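Local coordinates for protein SAM dependent methyltransferase (Aquifex aeolicus, PDB 3DH0) that probably acts as a methyltransferase that binds S-adenosylmethionine as its methyl donor, on a Rossmann-like fold, at residues E22-E27 / V179-Y184; V41-T46 / F50-L55. One frame throughout, in Å; residues are numbered along the deposited sequence.

Contact 1 of 2, residues E22-E27 / V179-Y184; sequences ELFDPE and VEVGKY
The F24 ring meets V181, whose CG1 approaches it obliquely. Elsewhere the F24 ring meets the ring of Y51, the two planes about 15° apart, and the F24 side chain also touches I142 on strand 137-144. V181 CG1 also lies 3.4 Å from F24 CB, so the methyl bears on the root of the side chain as well as on the ring. The F24 ring sits there because CG stands between the backbone N and the carbonyl carbon (chi1 65°). V181 offers CG1 from the end of strand 174-181.

The second half of the contact is made by backbone. G182 CA approaches L23 O at 3.5 Å in a CH···O contact, with 156° at the hydrogen. G182 has positive phi, and a side chain there would run into L23 O. The carbonyl oxygens of L23 and G182 lie 3.4 Å apart; both are acceptors, so no hydrogen bond joins them. The L23 side chain turns to W144 and K151, and Y184 also packs on W144. Next to F24, D25 caps helix 26-33 through OD2 to K28 N.

No hydrogen bond crosses between 22-27 and 179-184. The join therefore rests on apolar packing and the weak CH···O contact. It ties the loop before helix 26-33 to the end of strand 174-181 by one methyl against F24 and a bare CA against a carbonyl oxygen.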
loop_
_atom_site.group_PDB
_atom_site.type_symbol
_atom_site.label_atom_id
_atom_site.label_comp_id
_atom_site.label_asym_id
_atom_site.label_seq_id
_atom_site.Cartn_x
_atom_site.Cartn_y
_atom_site.Cartn_z
ATOM N N GLU A 22 9.728 13.661 -1.282
ATOM C CA GLU A 22 10.487 14.173 -0.152
ATOM C C GLU A 22 10.246 13.351 1.111
ATOM O O GLU A 22 10.921 13.539 2.120
ATOM C CB GLU A 22 10.110 15.631 0.090
ATOM C CG GLU A 22 10.631 16.575 -0.981
ATOM C CD GLU A 22 9.795 17.834 -1.104
ATOM O OE1 GLU A 22 9.104 18.172 -0.117
ATOM O OE2 GLU A 22 9.835 18.480 -2.181
ATOM N N LEU A 23 9.277 12.440 1.056
ATOM C CA LEU A 23 8.958 11.611 2.212
ATOM C C LEU A 23 9.924 10.454 2.303
ATOM O O LEU A 23 10.430 10.133 3.382
ATOM C CB LEU A 23 7.524 11.083 2.117
ATOM C CG LEU A 23 6.393 12.062 2.437
ATOM C CD1 LEU A 23 6.481 13.272 1.530
ATOM C CD2 LEU A 23 5.063 11.362 2.265
ATOM N N PHE A 24 10.164 9.829 1.155
ATOM C CA PHE A 24 11.077 8.694 1.045
ATOM C C PHE A 24 11.219 8.303 -0.412
ATOM O O PHE A 24 10.329 8.560 -1.218
ATOM C CB PHE A 24 10.564 7.501 1.857
ATOM C CG PHE A 24 9.278 6.928 1.355
ATOM C CD1 PHE A 24 9.274 5.977 0.333
ATOM C CD2 PHE A 24 8.068 7.326 1.914
ATOM C CE1 PHE A 24 8.085 5.426 -0.123
ATOM C CE2 PHE A 24 6.861 6.783 1.468
ATOM C CZ PHE A 24 6.866 5.826 0.444
ATOM N N ASP A 25 12.351 7.698 -0.751
ATOM C CA ASP A 25 12.603 7.259 -2.123
ATOM C C ASP A 25 11.755 6.012 -2.390
ATOM O O ASP A 25 11.923 4.986 -1.733
ATOM C CB ASP A 25 14.081 6.922 -2.305
ATOM C CG ASP A 25 14.439 6.694 -3.741
ATOM O OD1 ASP A 25 15.175 7.531 -4.303
ATOM O OD2 ASP A 25 13.975 5.691 -4.316
ATOM N N PRO A 26 10.827 6.093 -3.353
ATOM C CA PRO A 26 9.961 4.966 -3.683
ATOM C C PRO A 26 10.650 3.640 -3.992
ATOM O O PRO A 26 10.371 2.645 -3.321
ATOM C CB PRO A 26 9.153 5.492 -4.858
ATOM C CG PRO A 26 9.014 6.921 -4.514
ATOM C CD PRO A 26 10.415 7.289 -4.104
ATOM N N GLU A 27 11.541 3.596 -4.985
ATOM C CA GLU A 27 12.163 2.308 -5.271
ATOM C C GLU A 27 13.245 1.871 -4.315
ATOM O O GLU A 27 13.554 0.677 -4.223
ATOM C CB GLU A 27 12.665 2.198 -6.712
ATOM C CG GLU A 27 13.302 3.397 -7.347
ATOM C CD GLU A 27 13.604 3.119 -8.829
ATOM O OE1 GLU A 27 14.320 2.130 -9.105
ATOM O OE2 GLU A 27 13.119 3.867 -9.712
ATOM N N VAL A 179 11.218 -0.091 10.787
ATOM C CA VAL A 179 12.224 0.943 10.596
ATOM C C VAL A 179 11.637 2.310 10.259
ATOM O O VAL A 179 10.592 2.402 9.621
ATOM C CB VAL A 179 13.187 0.557 9.446
ATOM C CG1 VAL A 179 14.330 1.581 9.336
ATOM C CG2 VAL A 179 13.737 -0.844 9.676
ATOM N N GLU A 180 12.323 3.373 10.682
ATOM C CA GLU A 180 11.877 4.726 10.391
ATOM C C GLU A 180 12.015 4.933 8.882
ATOM O O GLU A 180 12.922 4.392 8.260
ATOM C CB GLU A 180 12.738 5.746 11.136
ATOM C CG GLU A 180 12.682 5.616 12.652
ATOM C CD GLU A 180 13.318 6.808 13.362
ATOM O OE1 GLU A 180 14.206 7.455 12.751
ATOM O OE2 GLU A 180 12.929 7.089 14.526
ATOM N N VAL A 181 11.111 5.708 8.299
ATOM C CA VAL A 181 11.146 5.966 6.871
ATOM C C VAL A 181 11.136 7.466 6.615
ATOM O O VAL A 181 10.079 8.112 6.619
ATOM C CB VAL A 181 9.934 5.295 6.163
ATOM C CG1 VAL A 181 9.878 5.686 4.696
ATOM C CG2 VAL A 181 10.043 3.786 6.289
ATOM N N GLY A 182 12.330 8.016 6.424
ATOM C CA GLY A 182 12.475 9.432 6.151
ATOM C C GLY A 182 11.818 10.486 7.035
ATOM O O GLY A 182 10.907 11.181 6.590
ATOM N N LYS A 183 12.240 10.606 8.285
ATOM C CA LYS A 183 11.716 11.653 9.161
ATOM C C LYS A 183 10.224 11.812 9.443
ATOM O O LYS A 183 9.857 12.330 10.493
ATOM C CB LYS A 183 12.235 13.010 8.671
ATOM C CG LYS A 183 13.664 13.311 9.081
ATOM C CD LYS A 183 14.567 13.639 7.892
ATOM C CE LYS A 183 16.034 13.823 8.340
ATOM N NZ LYS A 183 16.987 14.047 7.199
ATOM N N TYR A 184 9.351 11.417 8.529
ATOM C CA TYR A 184 7.928 11.602 8.792
ATOM C C TYR A 184 7.159 10.308 8.920
ATOM O O TYR A 184 6.092 10.274 9.525
ATOM C CB TYR A 184 7.270 12.433 7.685
ATOM C CG TYR A 184 7.785 13.848 7.527
ATOM C CD1 TYR A 184 8.719 14.171 6.528
ATOM C CD2 TYR A 184 7.296 14.879 8.337
ATOM C CE1 TYR A 184 9.143 15.493 6.333
ATOM C CE2 TYR A 184 7.712 16.195 8.157
ATOM C CZ TYR A 184 8.632 16.503 7.151
ATOM O OH TYR A 184 9.003 17.818 6.950
#

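Contact 2 of 2, residues V41-T46 / F50-L55; sequences VLDVGT and FYLPYL. With SAM (S-adenosylmethionine), chain C.
V41, D43 and T46 meet L52 and L55 in the first beta-alpha-beta unit of a Rossmann-like methyltransferase fold. Strand 40-43 runs into the glycine-rich loop, the first conserved sequence motif of this class, and helix 52-59 follows. V44, G45, T46, F50 and Y51 belong to the S-adenosylmethionine pocket.

V41 CG2 packs on L55 CD2 at 4.2 Å. Two residues on along the strand, the D43 carboxylate is placed between strand and helix by its first torsion: CG is anti to the backbone N (chi1 -173°). D43 OD2 lies 3.5 Å from L52 CD2, and L55 CD1 touches the same oxygen and CG. T46 OG1 donates to D43 OD2 over 3.3 Å, arriving from above the carboxylate plane, 54° out of it. L52 CD1 comes up to T46 OG1, the two side chains crossing at about a right angle. Within the two segments, the buried carboxylate meets leucine methyls and the T46 hydroxyl; F111 of strand 107-113 also touches D43. With an alanine in place of D43, T46 OG1 is likely to lose this acceptor and a gap would probably open beside the methyls of L52 and L55.

Past the strand, G45 is the centre of an inverse gamma turn. The turn presents G45 O to the cofactor amino group, with SAM N donating over 2.8 Å. A side chain on G45 would collide with the ribose O4'. F50 lays its CD2 over the centre of the Y51 ring, 3.6 Å above the plane. One water closes the loop: it donates to T46 O and to the cofactor oxygen OXT, and accepts from F50 N at 2.8 Å.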
loop_
_atom_site.group_PDB
_atom_site.type_symbol
_atom_site.label_atom_id
_atom_site.label_comp_id
_atom_site.label_asym_id
_atom_site.label_seq_id
_atom_site.Cartn_x
_atom_site.Cartn_y
_atom_site.Cartn_z
ATOM N N VAL A 41 2.153 -7.753 -7.221
ATOM C CA VAL A 41 1.982 -6.912 -6.056
ATOM C C VAL A 41 0.616 -6.254 -5.954
ATOM O O VAL A 41 0.033 -5.837 -6.951
ATOM C CB VAL A 41 3.068 -5.822 -6.013
ATOM C CG1 VAL A 41 3.198 -5.168 -7.363
ATOM C CG2 VAL A 41 2.730 -4.794 -4.958
ATOM N N LEU A 42 0.108 -6.190 -4.726
ATOM C CA LEU A 42 -1.180 -5.570 -4.459
ATOM C C LEU A 42 -0.910 -4.225 -3.808
ATOM O O LEU A 42 -0.173 -4.143 -2.831
ATOM C CB LEU A 42 -2.031 -6.437 -3.523
ATOM C CG LEU A 42 -3.434 -5.879 -3.245
ATOM C CD1 LEU A 42 -4.215 -5.801 -4.549
ATOM C CD2 LEU A 42 -4.169 -6.746 -2.246
ATOM N N ASP A 43 -1.497 -3.179 -4.379
ATOM C CA ASP A 43 -1.356 -1.818 -3.878
ATOM C C ASP A 43 -2.720 -1.490 -3.304
ATOM O O ASP A 43 -3.637 -1.165 -4.043
ATOM C CB ASP A 43 -1.016 -0.883 -5.042
ATOM C CG ASP A 43 -0.681 0.534 -4.594
ATOM O OD1 ASP A 43 -0.453 0.752 -3.383
ATOM O OD2 ASP A 43 -0.635 1.435 -5.467
ATOM N N VAL A 44 -2.848 -1.574 -1.988
ATOM C CA VAL A 44 -4.131 -1.353 -1.328
ATOM C C VAL A 44 -4.819 0.009 -1.523
ATOM O O VAL A 44 -5.803 0.097 -2.253
ATOM C CB VAL A 44 -4.018 -1.725 0.161
ATOM C CG1 VAL A 44 -5.342 -1.547 0.859
ATOM C CG2 VAL A 44 -3.587 -3.176 0.265
ATOM N N GLY A 45 -4.358 1.072 -0.885
ATOM C CA GLY A 45 -5.031 2.340 -1.126
ATOM C C GLY A 45 -4.353 3.025 -2.294
ATOM O O GLY A 45 -3.613 3.995 -2.116
ATOM N N THR A 46 -4.603 2.526 -3.495
ATOM C CA THR A 46 -3.956 3.073 -4.669
ATOM C C THR A 46 -4.163 4.577 -4.856
ATOM O O THR A 46 -3.296 5.260 -5.392
ATOM C CB THR A 46 -4.388 2.317 -5.925
ATOM O OG1 THR A 46 -3.371 2.450 -6.917
ATOM C CG2 THR A 46 -5.685 2.873 -6.470
ATOM N N PHE A 50 -0.127 7.214 -7.395
ATOM C CA PHE A 50 1.169 7.873 -7.304
ATOM C C PHE A 50 2.353 6.925 -7.364
ATOM O O PHE A 50 3.218 7.082 -8.211
ATOM C CB PHE A 50 1.252 8.705 -6.028
ATOM C CG PHE A 50 2.529 9.473 -5.902
ATOM C CD1 PHE A 50 2.803 10.534 -6.763
ATOM C CD2 PHE A 50 3.483 9.115 -4.955
ATOM C CE1 PHE A 50 4.015 11.229 -6.684
ATOM C CE2 PHE A 50 4.702 9.801 -4.864
ATOM C CZ PHE A 50 4.968 10.861 -5.731
ATOM N N TYR A 51 2.398 5.948 -6.467
ATOM C CA TYR A 51 3.490 4.981 -6.452
ATOM C C TYR A 51 3.400 3.888 -7.524
ATOM O O TYR A 51 4.284 3.054 -7.630
ATOM C CB TYR A 51 3.585 4.331 -5.075
ATOM C CG TYR A 51 3.979 5.291 -3.989
ATOM C CD1 TYR A 51 5.246 5.864 -3.968
ATOM C CD2 TYR A 51 3.084 5.652 -2.993
ATOM C CE1 TYR A 51 5.606 6.775 -2.984
ATOM C CE2 TYR A 51 3.443 6.569 -2.000
ATOM C CZ TYR A 51 4.701 7.119 -2.010
ATOM O OH TYR A 51 5.067 8.024 -1.060
ATOM N N LEU A 52 2.345 3.902 -8.327
ATOM C CA LEU A 52 2.168 2.889 -9.362
ATOM C C LEU A 52 3.290 2.816 -10.399
ATOM O O LEU A 52 3.695 1.727 -10.813
ATOM C CB LEU A 52 0.804 3.066 -10.053
ATOM C CG LEU A 52 -0.425 2.546 -9.272
ATOM C CD1 LEU A 52 -1.704 2.726 -10.093
ATOM C CD2 LEU A 52 -0.228 1.081 -8.925
ATOM N N PRO A 53 3.798 3.968 -10.852
ATOM C CA PRO A 53 4.882 3.904 -11.839
ATOM C C PRO A 53 6.081 3.127 -11.291
ATOM O O PRO A 53 6.845 2.520 -12.037
ATOM C CB PRO A 53 5.213 5.375 -12.067
ATOM C CG PRO A 53 3.875 6.024 -11.934
ATOM C CD PRO A 53 3.293 5.347 -10.717
ATOM N N TYR A 54 6.221 3.154 -9.973
ATOM C CA TYR A 54 7.316 2.494 -9.289
ATOM C C TYR A 54 7.136 1.005 -9.229
ATOM O O TYR A 54 7.947 0.258 -9.743
ATOM C CB TYR A 54 7.448 3.080 -7.892
ATOM C CG TYR A 54 7.779 4.543 -7.951
ATOM C CD1 TYR A 54 9.064 4.962 -8.280
ATOM C CD2 TYR A 54 6.783 5.514 -7.796
ATOM C CE1 TYR A 54 9.360 6.295 -8.466
ATOM C CE2 TYR A 54 7.073 6.867 -7.985
ATOM C CZ TYR A 54 8.374 7.242 -8.325
ATOM O OH TYR A 54 8.683 8.559 -8.562
ATOM N N LEU A 55 6.062 0.584 -8.582
ATOM C CA LEU A 55 5.723 -0.827 -8.471
ATOM C C LEU A 55 5.747 -1.468 -9.862
ATOM O O LEU A 55 6.259 -2.565 -10.053
ATOM C CB LEU A 55 4.325 -0.951 -7.874
ATOM C CG LEU A 55 4.148 -0.356 -6.478
ATOM C CD1 LEU A 55 2.666 -0.262 -6.146
ATOM C CD2 LEU A 55 4.897 -1.208 -5.457
HETATM N N SAM C . -1.320 5.385 -1.215
HETATM C CA SAM C . -1.708 6.568 -2.043
HETATM C C SAM C . -0.478 7.306 -2.520
HETATM O O SAM C . 0.630 6.882 -2.187
HETATM O OXT SAM C . -0.698 8.330 -3.245
HETATM C CB SAM C . -2.582 7.509 -1.221
HETATM C CG SAM C . -3.590 6.717 -0.491
HETATM S SD SAM C . -4.794 7.531 0.594
HETATM C CE SAM C . -3.779 8.070 1.971
HETATM C "C5'" SAM C . -5.674 6.155 1.167
HETATM C "C4'" SAM C . -6.629 5.523 0.175
HETATM O "O4'" SAM C . -7.153 4.390 0.859
HETATM C "C3'" SAM C . -7.892 6.371 -0.078
HETATM O "O3'" SAM C . -7.780 6.801 -1.465
HETATM C "C2'" SAM C . -9.069 5.423 0.044
HETATM O "O2'" SAM C . -10.090 5.466 -0.930
HETATM C "C1'" SAM C . -8.337 4.061 0.258
HETATM N N9 SAM C . -8.967 3.094 1.135
HETATM C C8 SAM C . -9.549 3.256 2.377
HETATM N N7 SAM C . -9.998 2.149 2.879
HETATM C C5 SAM C . -9.701 1.186 1.915
HETATM C C6 SAM C . -9.919 -0.221 1.855
HETATM N N6 SAM C . -10.531 -0.892 2.855
HETATM N N1 SAM C . -9.486 -0.907 0.727
HETATM C C2 SAM C . -8.879 -0.195 -0.252
HETATM N N3 SAM C . -8.627 1.118 -0.288
HETATM C C4 SAM C . -9.063 1.755 0.833
HETATM O O HOH W 1 -1.952 7.981 -5.390
#

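How the contacts relate
The two contacts have centres 16 Å apart and reach the same seven-stranded mixed sheet. Contact 2 sits on strand 40-43, an inner strand between 64-69 and 107-113. Contact 1 sits at the end of strand 174-181, the outermost strand on one side. Along the chain, 22-27 comes first, then 41-46 and 50-55, and 179-184 comes last, so both halves of contact 2 fall between those of contact 1. Helix 26-33 leads on to strand 40-43. The contacts also touch directly: P26 packs on Y54 and Y51. The N-terminal segment thus connects the far sheet edge to the cofactor-binding loop, with S-adenosylmethionine about 7 Å from the F24 side chain.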